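PDB 5AH5: leucine--tRNA ligase from Agrobacterium radiobacter, which probably catalyses the ATP-dependent attachment of leucine to tRNA(Leu), releasing AMP and diphosphate. Local coordinates for residues K31-F39 with K516-G526; M56-R67 with T670-F678. One frame throughout, in Å; residues are numbered along the deposited sequence.

Interaction 1: residues K31-F39 with K516-G526; sequences KKFYVLEMF and KIAPADVYIGG. With LSS (5'-O-(L-leucylsulfamoyl)adenosine), chain I.
Lys-32 and Asp-521 pair at one end of a parallel strand contact, and a leucyl-adenylate analogue sits at the other. Strands 32-37 and 520-524 are the two inner strands of a four-stranded parallel sheet in the class I Rossmann fold. Lys-32 CB touches CD1 of Ile-517 at 3.9 Å. CG passes the carbonyl O of Lys-516, and CD and CE run past both that oxygen and the O of Ile-517. The bend at chi2 (91°) turns the chain along the C-terminal end of helix 511-517. At the tip, NZ forms a salt bridge to Asp-521 OD2 at 3.0 Å. It also bonds to Ile-517 O from above the carbonyl plane, and weakly to Pro-519 O. Asp-521 OD2 takes a second bond on its anti lone pair: the N of Tyr-34 meets it at 2.8 Å and nearly straight (174°). The carboxylate lies stacked on the Phe-33 ring, with planes 6° apart and Asp-521 CB over the ring face. A water joins Asp-521 OD1 to Lys-32 O.

Further along, Leu-36 N bonds to Val-522 O, and Leu-36 O accepts from Ile-524 N. Leu-36 CD2 touches both Ala-520 CB and Tyr-523 CD1, at 3.5 Å from each. Met-38 crosses Tyr-523, with CG 3.4 Å from the phenol OH and the sulfur in an oblique Met-aromatic contact. The OH itself bonds to Tyr-496 and His-533. Phe-39 O accepts from the leucyl amino group N4 of the ligand, and Gly-526 N donates to its ribose O3.

Two donors on OD2 and the Phe-33 stack fix the carboxylate's rotation. This pins the strands at their N-terminal end. Backbone groups just beyond their C-terminal ends contribute to the ligand site, with Asp-78, Asn-53 and Glu-528 among its other partners.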
loop_
_atom_site.group_PDB
_atom_site.type_symbol
_atom_site.label_atom_id
_atom_site.label_comp_id
_atom_site.label_asym_id
_atom_site.label_seq_id
_atom_site.Cartn_x
_atom_site.Cartn_y
_atom_site.Cartn_z
ATOM N N LYS B 31 -8.054 0.020 -23.713
ATOM C CA LYS B 31 -6.956 -0.576 -22.995
ATOM C C LYS B 31 -7.322 -0.606 -21.487
ATOM O O LYS B 31 -8.004 0.272 -20.997
ATOM C CB LYS B 31 -5.702 0.252 -23.214
ATOM C CG LYS B 31 -4.443 -0.456 -22.761
ATOM C CD LYS B 31 -3.261 0.452 -22.973
ATOM C CE LYS B 31 -2.027 -0.169 -22.396
ATOM N NZ LYS B 31 -0.872 0.702 -22.725
ATOM N N LYS B 32 -6.899 -1.643 -20.815
ATOM C CA LYS B 32 -7.389 -1.940 -19.459
ATOM C C LYS B 32 -6.616 -1.023 -18.517
ATOM O O LYS B 32 -5.440 -0.714 -18.734
ATOM C CB LYS B 32 -7.134 -3.393 -19.095
ATOM C CG LYS B 32 -5.648 -3.798 -18.871
ATOM C CD LYS B 32 -5.217 -3.633 -17.386
ATOM C CE LYS B 32 -3.836 -4.209 -17.130
ATOM N NZ LYS B 32 -3.432 -3.909 -15.727
ATOM N N PHE B 33 -7.262 -0.623 -17.460
ATOM C CA PHE B 33 -6.575 0.062 -16.383
ATOM C C PHE B 33 -7.274 -0.276 -15.064
ATOM O O PHE B 33 -8.426 -0.055 -14.934
ATOM C CB PHE B 33 -6.633 1.557 -16.603
ATOM C CG PHE B 33 -5.610 2.310 -15.792
ATOM C CD1 PHE B 33 -4.279 2.318 -16.164
ATOM C CD2 PHE B 33 -5.978 3.013 -14.670
ATOM C CE1 PHE B 33 -3.334 3.005 -15.405
ATOM C CE2 PHE B 33 -5.023 3.718 -13.929
ATOM C CZ PHE B 33 -3.721 3.710 -14.266
ATOM N N TYR B 34 -6.522 -0.745 -14.109
ATOM C CA TYR B 34 -7.016 -1.144 -12.796
ATOM C C TYR B 34 -6.391 -0.239 -11.724
ATOM O O TYR B 34 -5.249 -0.387 -11.395
ATOM C CB TYR B 34 -6.596 -2.596 -12.558
ATOM C CG TYR B 34 -7.213 -3.329 -11.339
ATOM C CD1 TYR B 34 -8.203 -2.768 -10.572
ATOM C CD2 TYR B 34 -6.809 -4.624 -11.025
ATOM C CE1 TYR B 34 -8.734 -3.457 -9.489
ATOM C CE2 TYR B 34 -7.354 -5.333 -9.950
ATOM C CZ TYR B 34 -8.333 -4.743 -9.224
ATOM O OH TYR B 34 -8.843 -5.403 -8.149
ATOM N N VAL B 35 -7.176 0.645 -11.184
ATOM C CA VAL B 35 -6.736 1.499 -10.101
ATOM C C VAL B 35 -7.539 1.119 -8.861
ATOM O O VAL B 35 -8.719 1.061 -8.929
ATOM C CB VAL B 35 -6.971 2.997 -10.390
ATOM C CG1 VAL B 35 -8.302 3.299 -11.036
ATOM C CG2 VAL B 35 -6.815 3.836 -9.129
ATOM N N LEU B 36 -6.881 0.884 -7.739
ATOM C CA LEU B 36 -7.616 0.713 -6.491
ATOM C C LEU B 36 -6.884 1.297 -5.345
ATOM O O LEU B 36 -5.724 1.668 -5.484
ATOM C CB LEU B 36 -7.898 -0.765 -6.252
ATOM C CG LEU B 36 -6.905 -1.764 -5.691
ATOM C CD1 LEU B 36 -7.618 -3.055 -5.336
ATOM C CD2 LEU B 36 -5.834 -2.044 -6.661
ATOM N N GLU B 37 -7.579 1.338 -4.223
ATOM C CA GLU B 37 -7.097 1.888 -2.988
ATOM C C GLU B 37 -7.309 0.823 -1.911
ATOM O O GLU B 37 -8.123 -0.121 -2.078
ATOM C CB GLU B 37 -7.949 3.054 -2.562
ATOM C CG GLU B 37 -8.081 4.220 -3.516
ATOM C CD GLU B 37 -9.366 4.210 -4.272
ATOM O OE1 GLU B 37 -10.372 3.688 -3.730
ATOM O OE2 GLU B 37 -9.388 4.770 -5.418
ATOM N N MET B 38 -6.599 0.984 -0.806
ATOM C CA MET B 38 -6.719 0.026 0.304
ATOM C C MET B 38 -8.092 0.103 0.924
ATOM O O MET B 38 -8.494 1.136 1.501
ATOM C CB MET B 38 -5.608 0.195 1.328
ATOM C CG MET B 38 -4.277 -0.268 0.830
ATOM S SD MET B 38 -3.079 -0.009 2.139
ATOM C CE MET B 38 -1.555 -0.167 1.271
ATOM N N PHE B 39 -8.868 -0.978 0.707
ATOM C CA PHE B 39 -10.279 -1.045 1.190
ATOM C C PHE B 39 -10.385 -0.928 2.718
ATOM O O PHE B 39 -9.466 -1.279 3.409
ATOM C CB PHE B 39 -11.053 -2.220 0.536
ATOM C CG PHE B 39 -10.789 -3.625 1.094
ATOM C CD1 PHE B 39 -9.556 -4.029 1.582
ATOM C CD2 PHE B 39 -11.783 -4.605 0.975
ATOM C CE1 PHE B 39 -9.366 -5.319 2.005
ATOM C CE2 PHE B 39 -11.572 -5.899 1.410
ATOM C CZ PHE B 39 -10.370 -6.277 1.890
ATOM N N LYS B 516 -6.298 -10.379 -17.543
ATOM C CA LYS B 516 -6.457 -9.193 -18.367
ATOM C C LYS B 516 -6.456 -7.920 -17.535
ATOM O O LYS B 516 -5.739 -6.997 -17.875
ATOM C CB LYS B 516 -7.729 -9.297 -19.163
ATOM C CG LYS B 516 -7.530 -10.247 -20.320
ATOM C CD LYS B 516 -8.801 -10.425 -21.114
ATOM C CE LYS B 516 -8.527 -11.278 -22.362
ATOM N NZ LYS B 516 -9.753 -11.963 -22.879
ATOM N N ILE B 517 -7.184 -7.880 -16.410
ATOM C CA ILE B 517 -7.309 -6.615 -15.635
ATOM C C ILE B 517 -6.133 -6.344 -14.636
ATOM O O ILE B 517 -5.748 -5.218 -14.433
ATOM C CB ILE B 517 -8.700 -6.470 -15.054
ATOM C CG1 ILE B 517 -9.007 -5.019 -14.580
ATOM C CG2 ILE B 517 -8.910 -7.457 -13.922
ATOM C CD1 ILE B 517 -8.888 -3.929 -15.648
ATOM N N ALA B 518 -5.533 -7.399 -14.105
ATOM C CA ALA B 518 -4.471 -7.325 -13.141
ATOM C C ALA B 518 -3.153 -7.737 -13.814
ATOM O O ALA B 518 -3.222 -8.382 -14.817
ATOM C CB ALA B 518 -4.804 -8.265 -11.968
ATOM N N PRO B 519 -1.968 -7.431 -13.267
ATOM C CA PRO B 519 -1.783 -6.728 -11.991
ATOM C C PRO B 519 -2.386 -5.348 -11.919
ATOM O O PRO B 519 -2.618 -4.730 -12.950
ATOM C CB PRO B 519 -0.276 -6.661 -11.823
ATOM C CG PRO B 519 0.294 -7.022 -13.118
ATOM C CD PRO B 519 -0.696 -7.903 -13.808
ATOM N N ALA B 520 -2.725 -4.895 -10.714
ATOM C CA ALA B 520 -3.276 -3.555 -10.586
ATOM C C ALA B 520 -2.230 -2.529 -11.084
ATOM O O ALA B 520 -1.098 -2.643 -10.791
ATOM C CB ALA B 520 -3.671 -3.250 -9.165
ATOM N N ASP B 521 -2.627 -1.591 -11.885
ATOM C CA ASP B 521 -1.683 -0.563 -12.358
ATOM C C ASP B 521 -1.297 0.370 -11.223
ATOM O O ASP B 521 -0.153 0.748 -11.101
ATOM C CB ASP B 521 -2.330 0.228 -13.477
ATOM C CG ASP B 521 -2.673 -0.672 -14.669
ATOM O OD1 ASP B 521 -1.757 -0.970 -15.466
ATOM O OD2 ASP B 521 -3.828 -1.148 -14.743
ATOM N N VAL B 522 -2.276 0.818 -10.467
ATOM C CA VAL B 522 -2.056 1.786 -9.406
ATOM C C VAL B 522 -2.761 1.254 -8.145
ATOM O O VAL B 522 -3.907 0.862 -8.215
ATOM C CB VAL B 522 -2.588 3.142 -9.842
ATOM C CG1 VAL B 522 -2.611 4.116 -8.714
ATOM C CG2 VAL B 522 -1.744 3.718 -11.044
ATOM N N TYR B 523 -2.026 1.211 -7.036
ATOM C CA TYR B 523 -2.540 0.912 -5.702
ATOM C C TYR B 523 -2.183 2.027 -4.724
ATOM O O TYR B 523 -1.021 2.356 -4.570
ATOM C CB TYR B 523 -1.917 -0.357 -5.201
ATOM C CG TYR B 523 -2.641 -1.008 -4.023
ATOM C CD1 TYR B 523 -4.035 -0.977 -3.897
ATOM C CD2 TYR B 523 -1.951 -1.774 -3.124
ATOM C CE1 TYR B 523 -4.717 -1.686 -2.861
ATOM C CE2 TYR B 523 -2.613 -2.440 -2.065
ATOM C CZ TYR B 523 -4.012 -2.392 -1.959
ATOM O OH TYR B 523 -4.689 -3.100 -0.937
ATOM N N ILE B 524 -3.179 2.601 -4.103
ATOM C CA ILE B 524 -3.031 3.752 -3.220
ATOM C C ILE B 524 -3.384 3.367 -1.791
ATOM O O ILE B 524 -4.537 3.061 -1.532
ATOM C CB ILE B 524 -4.008 4.858 -3.625
ATOM C CG1 ILE B 524 -3.983 5.071 -5.189
ATOM C CG2 ILE B 524 -3.649 6.157 -2.920
ATOM C CD1 ILE B 524 -5.120 5.904 -5.720
ATOM N N GLY B 525 -2.423 3.424 -0.877
ATOM C CA GLY B 525 -2.719 3.284 0.537
ATOM C C GLY B 525 -1.540 3.517 1.457
ATOM O O GLY B 525 -0.429 3.744 1.011
ATOM N N GLY B 526 -1.796 3.434 2.744
ATOM C CA GLY B 526 -0.855 3.879 3.759
ATOM C C GLY B 526 0.341 2.971 3.927
ATOM O O GLY B 526 0.279 1.757 3.724
HETATM C C1 LSS I . -7.137 -0.740 6.354
HETATM N N1 LSS I . -4.857 9.774 6.678
HETATM O O1 LSS I . -6.063 -0.276 6.667
HETATM S S1 LSS I . -8.349 1.266 7.117
HETATM C C2 LSS I . -4.568 9.196 5.514
HETATM N N2 LSS I . -8.282 -0.106 6.529
HETATM O O2 LSS I . -3.883 4.319 5.160
HETATM N N3 LSS I . -4.976 7.950 5.190
HETATM O O3 LSS I . -4.876 3.118 2.884
HETATM C C4 LSS I . -5.719 7.262 6.089
HETATM N N4 LSS I . -8.566 -2.697 5.746
HETATM O O4 LSS I . -7.352 4.598 4.484
HETATM C C5 LSS I . -5.977 7.779 7.352
HETATM O O5 LSS I . -7.585 2.259 6.128
HETATM C C6 LSS I . -5.514 9.049 7.653
HETATM N N6 LSS I . -5.816 9.583 8.864
HETATM C C7 LSS I . -6.347 -3.570 3.744
HETATM N N7 LSS I . -6.686 6.850 8.044
HETATM C C8 LSS I . -6.822 5.751 7.252
HETATM C C9 LSS I . -6.500 -2.201 4.412
HETATM N N9 LSS I . -6.252 6.030 6.050
HETATM C CA LSS I . -7.193 -2.128 5.785
HETATM C C10 LSS I . -5.333 -4.403 4.545
HETATM C C11 LSS I . -5.956 -3.339 2.241
HETATM O O1A LSS I . -7.731 1.535 8.423
HETATM C C21 LSS I . -6.116 5.148 4.908
HETATM C C22 LSS I . -5.240 3.981 5.201
HETATM C C23 LSS I . -5.637 2.978 4.115
HETATM C C24 LSS I . -7.103 3.316 3.941
HETATM C C25 LSS I . -8.018 2.423 4.781
HETATM O O2A LSS I . -9.697 1.794 7.117
HETATM O O HOH W 1 -2.786 -0.412 -18.211
#

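Interaction 2: residues M56-R67 with T670-F678; sequences MGDTLARMQIAR and TADVERFHF. With nucleotides of chain D.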
loop_
_atom_site.group_PDB
_atom_site.type_symbol
_atom_site.label_atom_id
_atom_site.label_comp_id
_atom_site.label_asym_id
_atom_site.label_seq_id
_atom_site.Cartn_x
_atom_site.Cartn_y
_atom_site.Cartn_z
ATOM N N MET B 56 -8.035 10.506 -4.421
ATOM C CA MET B 56 -6.886 10.395 -5.382
ATOM C C MET B 56 -7.188 9.341 -6.445
ATOM O O MET B 56 -6.902 9.548 -7.639
ATOM C CB MET B 56 -5.588 10.045 -4.686
ATOM C CG MET B 56 -5.055 11.085 -3.703
ATOM S SD MET B 56 -3.544 10.566 -2.824
ATOM C CE MET B 56 -3.422 12.028 -1.797
ATOM N N GLY B 57 -7.774 8.218 -6.004
ATOM C CA GLY B 57 -8.163 7.170 -6.899
ATOM C C GLY B 57 -9.256 7.603 -7.794
ATOM O O GLY B 57 -9.199 7.292 -8.969
ATOM N N ASP B 58 -10.245 8.353 -7.284
ATOM C CA ASP B 58 -11.300 8.779 -8.144
ATOM C C ASP B 58 -10.852 9.774 -9.279
ATOM O O ASP B 58 -11.365 9.746 -10.377
ATOM C CB ASP B 58 -12.375 9.507 -7.373
ATOM C CG ASP B 58 -13.657 9.643 -8.182
ATOM O OD1 ASP B 58 -14.124 8.625 -8.734
ATOM O OD2 ASP B 58 -14.205 10.762 -8.301
ATOM N N THR B 59 -10.030 10.751 -8.893
ATOM C CA THR B 59 -9.466 11.701 -9.799
ATOM C C THR B 59 -8.722 10.990 -10.917
ATOM O O THR B 59 -8.968 11.274 -12.096
ATOM C CB THR B 59 -8.607 12.747 -9.024
ATOM O OG1 THR B 59 -9.523 13.563 -8.262
ATOM C CG2 THR B 59 -7.836 13.643 -9.998
ATOM N N LEU B 60 -7.819 10.078 -10.570
ATOM C CA LEU B 60 -7.126 9.351 -11.554
ATOM C C LEU B 60 -8.117 8.571 -12.448
ATOM O O LEU B 60 -8.061 8.623 -13.675
ATOM C CB LEU B 60 -6.157 8.397 -10.866
ATOM C CG LEU B 60 -5.398 7.487 -11.811
ATOM C CD1 LEU B 60 -4.616 8.295 -12.856
ATOM C CD2 LEU B 60 -4.455 6.663 -10.992
ATOM N N ALA B 61 -9.059 7.851 -11.825
ATOM C CA ALA B 61 -9.942 6.995 -12.587
ATOM C C ALA B 61 -10.761 7.821 -13.598
ATOM O O ALA B 61 -10.894 7.411 -14.719
ATOM C CB ALA B 61 -10.891 6.226 -11.667
ATOM N N ARG B 62 -11.332 8.942 -13.176
ATOM C CA ARG B 62 -12.117 9.762 -14.042
ATOM C C ARG B 62 -11.308 10.266 -15.266
ATOM O O ARG B 62 -11.819 10.316 -16.358
ATOM C CB ARG B 62 -12.629 10.981 -13.272
ATOM C CG ARG B 62 -13.820 10.657 -12.383
ATOM C CD ARG B 62 -14.183 11.863 -11.560
ATOM N NE ARG B 62 -15.288 11.621 -10.669
ATOM C CZ ARG B 62 -16.573 11.816 -10.923
ATOM N NH1 ARG B 62 -17.010 12.248 -12.086
ATOM N NH2 ARG B 62 -17.455 11.567 -9.959
ATOM N N MET B 63 -10.037 10.576 -15.045
ATOM C CA MET B 63 -9.202 11.006 -16.126
ATOM C C MET B 63 -8.979 9.817 -17.058
ATOM O O MET B 63 -9.014 9.989 -18.273
ATOM C CB MET B 63 -7.840 11.532 -15.658
ATOM C CG MET B 63 -7.181 12.243 -16.813
ATOM S SD MET B 63 -5.563 12.787 -16.417
ATOM C CE MET B 63 -4.451 11.408 -16.276
ATOM N N GLN B 64 -8.675 8.648 -16.500
ATOM C CA GLN B 64 -8.322 7.509 -17.335
ATOM C C GLN B 64 -9.524 7.052 -18.116
ATOM O O GLN B 64 -9.395 6.698 -19.269
ATOM C CB GLN B 64 -7.716 6.355 -16.577
ATOM C CG GLN B 64 -6.438 6.655 -15.863
ATOM C CD GLN B 64 -5.306 6.954 -16.832
ATOM O OE1 GLN B 64 -5.344 7.960 -17.517
ATOM N NE2 GLN B 64 -4.305 6.118 -16.850
ATOM N N ILE B 65 -10.692 7.184 -17.545
ATOM C CA ILE B 65 -11.898 6.953 -18.309
ATOM C C ILE B 65 -12.066 7.919 -19.497
ATOM O O ILE B 65 -12.385 7.506 -20.612
ATOM C CB ILE B 65 -13.134 7.015 -17.421
ATOM C CG1 ILE B 65 -13.137 5.803 -16.456
ATOM C CG2 ILE B 65 -14.404 7.112 -18.256
ATOM C CD1 ILE B 65 -14.166 5.848 -15.360
ATOM N N ALA B 66 -11.949 9.202 -19.237
ATOM C CA ALA B 66 -11.947 10.201 -20.319
ATOM C C ALA B 66 -10.907 9.942 -21.384
ATOM O O ALA B 66 -11.149 10.293 -22.540
ATOM C CB ALA B 66 -11.816 11.619 -19.783
ATOM N N ARG B 67 -9.779 9.338 -21.024
ATOM C CA ARG B 67 -8.732 9.031 -21.968
ATOM C C ARG B 67 -8.931 7.736 -22.738
ATOM O O ARG B 67 -7.967 7.249 -23.336
ATOM C CB ARG B 67 -7.356 9.033 -21.293
ATOM C CG ARG B 67 -6.885 10.464 -20.943
ATOM C CD ARG B 67 -5.708 10.434 -20.024
ATOM N NE ARG B 67 -4.516 10.243 -20.753
ATOM C CZ ARG B 67 -3.445 9.547 -20.404
ATOM N NH1 ARG B 67 -3.313 8.894 -19.243
ATOM N NH2 ARG B 67 -2.434 9.568 -21.241
ATOM N N THR B 670 -2.510 16.378 -17.483
ATOM C CA THR B 670 -2.426 14.970 -17.894
ATOM C C THR B 670 -1.254 14.236 -17.219
ATOM O O THR B 670 -1.426 13.199 -16.493
ATOM C CB THR B 670 -2.367 14.830 -19.474
ATOM O OG1 THR B 670 -3.476 15.521 -20.084
ATOM C CG2 THR B 670 -2.427 13.395 -19.886
ATOM N N ALA B 671 -0.059 14.775 -17.397
ATOM C CA ALA B 671 1.160 14.155 -16.855
ATOM C C ALA B 671 1.150 14.165 -15.309
ATOM O O ALA B 671 1.596 13.201 -14.685
ATOM C CB ALA B 671 2.434 14.856 -17.375
ATOM N N ASP B 672 0.643 15.250 -14.702
ATOM C CA ASP B 672 0.703 15.377 -13.265
ATOM C C ASP B 672 -0.290 14.431 -12.524
ATOM O O ASP B 672 0.055 13.934 -11.503
ATOM C CB ASP B 672 0.498 16.803 -12.828
ATOM C CG ASP B 672 1.839 17.688 -12.988
ATOM O OD1 ASP B 672 3.001 17.157 -13.089
ATOM O OD2 ASP B 672 1.683 18.906 -12.957
ATOM N N VAL B 673 -1.491 14.265 -13.041
ATOM C CA VAL B 673 -2.483 13.315 -12.478
ATOM C C VAL B 673 -1.915 11.946 -12.511
ATOM O O VAL B 673 -1.991 11.232 -11.505
ATOM C CB VAL B 673 -3.827 13.355 -13.168
ATOM C CG1 VAL B 673 -4.745 12.175 -12.759
ATOM C CG2 VAL B 673 -4.510 14.667 -12.880
ATOM N N GLU B 674 -1.303 11.571 -13.616
ATOM C CA GLU B 674 -0.799 10.223 -13.697
ATOM C C GLU B 674 0.436 9.950 -12.880
ATOM O O GLU B 674 0.756 8.786 -12.641
ATOM C CB GLU B 674 -0.727 9.730 -15.144
ATOM C CG GLU B 674 0.550 9.877 -15.867
ATOM C CD GLU B 674 0.364 9.718 -17.391
ATOM O OE1 GLU B 674 -0.614 9.052 -17.843
ATOM O OE2 GLU B 674 1.204 10.291 -18.133
ATOM N N ARG B 675 1.112 10.978 -12.350
ATOM C CA ARG B 675 2.185 10.664 -11.412
ATOM C C ARG B 675 1.869 11.157 -9.987
ATOM O O ARG B 675 2.799 11.297 -9.174
ATOM C CB ARG B 675 3.548 11.176 -11.922
ATOM C CG ARG B 675 3.653 12.679 -11.949
ATOM C CD ARG B 675 4.996 13.184 -12.507
ATOM N NE ARG B 675 4.908 14.635 -12.631
ATOM C CZ ARG B 675 5.922 15.483 -12.454
ATOM N NH1 ARG B 675 7.135 15.052 -12.151
ATOM N NH2 ARG B 675 5.703 16.785 -12.574
ATOM N N PHE B 676 0.585 11.423 -9.726
ATOM C CA PHE B 676 0.065 11.864 -8.428
ATOM C C PHE B 676 0.504 13.250 -7.945
ATOM O O PHE B 676 0.455 13.521 -6.736
ATOM C CB PHE B 676 0.338 10.766 -7.324
ATOM C CG PHE B 676 -0.665 9.614 -7.344
ATOM C CD1 PHE B 676 -0.847 8.856 -8.492
ATOM C CD2 PHE B 676 -1.397 9.273 -6.192
ATOM C CE1 PHE B 676 -1.749 7.788 -8.504
ATOM C CE2 PHE B 676 -2.335 8.240 -6.194
ATOM C CZ PHE B 676 -2.507 7.480 -7.337
ATOM N N HIS B 677 0.928 14.115 -8.868
ATOM C CA HIS B 677 1.179 15.517 -8.574
ATOM C C HIS B 677 -0.098 16.320 -8.735
ATOM O O HIS B 677 -0.163 17.281 -9.547
ATOM C CB HIS B 677 2.330 16.018 -9.473
ATOM C CG HIS B 677 3.658 15.455 -9.082
ATOM N ND1 HIS B 677 4.839 16.157 -9.228
ATOM C CD2 HIS B 677 3.975 14.324 -8.413
ATOM C CE1 HIS B 677 5.830 15.439 -8.734
ATOM N NE2 HIS B 677 5.332 14.319 -8.246
ATOM N N PHE B 678 -1.117 15.988 -7.899
ATOM C CA PHE B 678 -2.417 16.584 -8.009
ATOM C C PHE B 678 -2.351 18.029 -7.669
ATOM O O PHE B 678 -3.127 18.844 -8.233
ATOM C CB PHE B 678 -3.468 15.935 -7.064
ATOM C CG PHE B 678 -3.584 14.464 -7.247
ATOM C CD1 PHE B 678 -4.250 13.941 -8.335
ATOM C CD2 PHE B 678 -2.983 13.611 -6.352
ATOM C CE1 PHE B 678 -4.361 12.570 -8.500
ATOM C CE2 PHE B 678 -3.063 12.237 -6.506
ATOM C CZ PHE B 678 -3.755 11.714 -7.592
ATOM P P A D 15 6.063 19.659 -9.197
ATOM O OP1 A D 15 5.211 18.922 -10.157
ATOM O OP2 A D 15 6.644 18.982 -8.052
ATOM O "O5'" A D 15 7.272 20.290 -10.033
ATOM C "C5'" A D 15 7.070 21.070 -11.238
ATOM C "C4'" A D 15 8.398 21.685 -11.689
ATOM O "O4'" A D 15 8.783 22.803 -10.833
ATOM C "C3'" A D 15 9.610 20.758 -11.621
ATOM O "O3'" A D 15 9.730 20.043 -12.831
ATOM C "C2'" A D 15 10.783 21.731 -11.577
ATOM O "O2'" A D 15 11.104 22.260 -12.841
ATOM C "C1'" A D 15 10.211 22.867 -10.745
ATOM N N9 A D 15 10.622 22.727 -9.353
ATOM C C8 A D 15 10.034 22.003 -8.342
ATOM N N7 A D 15 10.662 22.091 -7.199
ATOM C C5 A D 15 11.719 22.954 -7.465
ATOM C C6 A D 15 12.742 23.476 -6.656
ATOM N N6 A D 15 12.873 23.195 -5.361
ATOM N N1 A D 15 13.651 24.295 -7.236
ATOM C C2 A D 15 13.507 24.590 -8.528
ATOM N N3 A D 15 12.573 24.183 -9.386
ATOM C C4 A D 15 11.707 23.348 -8.787
ATOM P P U D 16 9.726 18.442 -12.842
ATOM O OP1 U D 16 8.431 17.999 -12.190
ATOM O OP2 U D 16 10.988 17.987 -12.257
ATOM O "O5'" U D 16 9.571 18.155 -14.400
ATOM C "C5'" U D 16 10.623 17.582 -15.182
ATOM C "C4'" U D 16 10.459 16.081 -15.185
ATOM O "O4'" U D 16 9.125 15.737 -15.643
ATOM C "C3'" U D 16 11.382 15.323 -16.120
ATOM O "O3'" U D 16 11.574 14.014 -15.585
ATOM C "C2'" U D 16 10.636 15.438 -17.448
ATOM O "O2'" U D 16 10.976 14.468 -18.417
ATOM C "C1'" U D 16 9.178 15.296 -16.991
ATOM N N1 U D 16 8.131 16.015 -17.748
ATOM C C2 U D 16 6.816 15.774 -17.372
ATOM O O2 U D 16 6.511 15.013 -16.466
ATOM N N3 U D 16 5.873 16.463 -18.095
ATOM C C4 U D 16 6.094 17.349 -19.130
ATOM O O4 U D 16 5.131 17.890 -19.678
ATOM C C5 U D 16 7.474 17.546 -19.462
ATOM C C6 U D 16 8.423 16.892 -18.777
#
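A seam between the Rossmann catalytic domain and the helical anticodon-binding domain is made where Met-56, Leu-60, Met-63 and Arg-67 meet the end of helix 653-674 and the turn into helix 678-695. Met-63 and Val-673 reach toward each other tip to tip, with CE 3.6 Å from CG1. The bend at chi3 (71°) lays that methyl against the Thr-670 carbonyl as well. Leu-60 forks: CD1 touches Val-673 CG1, and CD2 meets Phe-676 CE1 at 3.8 Å. Met-56 crosses both phenylalanines at about right angles. Its CG lies 3.6 Å from Phe-678 CE2, and its sulfur sits at the edge of the Phe-676 ring. Arg-67 adds a polar contact at the far end of the seam. Its NH1 makes a salt bridge to Glu-674 OE1 at 3.0 Å, though the hydrogen bond is weak, and a firmer bond to Gln-64 OE1 steadies the group.

Away from the seam, Arg-675 holds OP1 of U16 of chain D with two nitrogens, braced by Asp-672. His-677 ND1 bonds to OP1 of A15 of chain D. Helix 653-674 ends in a Schellman motif, with Phe-676 at the positive-phi C-prime position, His-677 N bonded to Asp-672 O and Phe-676 N to Val-673 O.

From the N terminus the chain runs through strand 32-37, the predicted 'HIGH' region and helix 48-66, then into strand 70-72; the two strands and the helix form a right-handed beta-alpha-beta crossover. Interaction 1 closes a loop of some 480 residues, which contains the editing domain and the zinc-binding cysteines, by bringing in strand 520-524. Interaction 2 starts inside that loop and closes beyond it, at residues 670-678, so the two contacts cross. They also touch: Ile-524 CD1 packs 3.5 Å from Phe-676 CZ. Interaction 1 joins the two sequence-distant halves of the catalytic fold; interaction 2 joins that fold to the anticodon-binding domain.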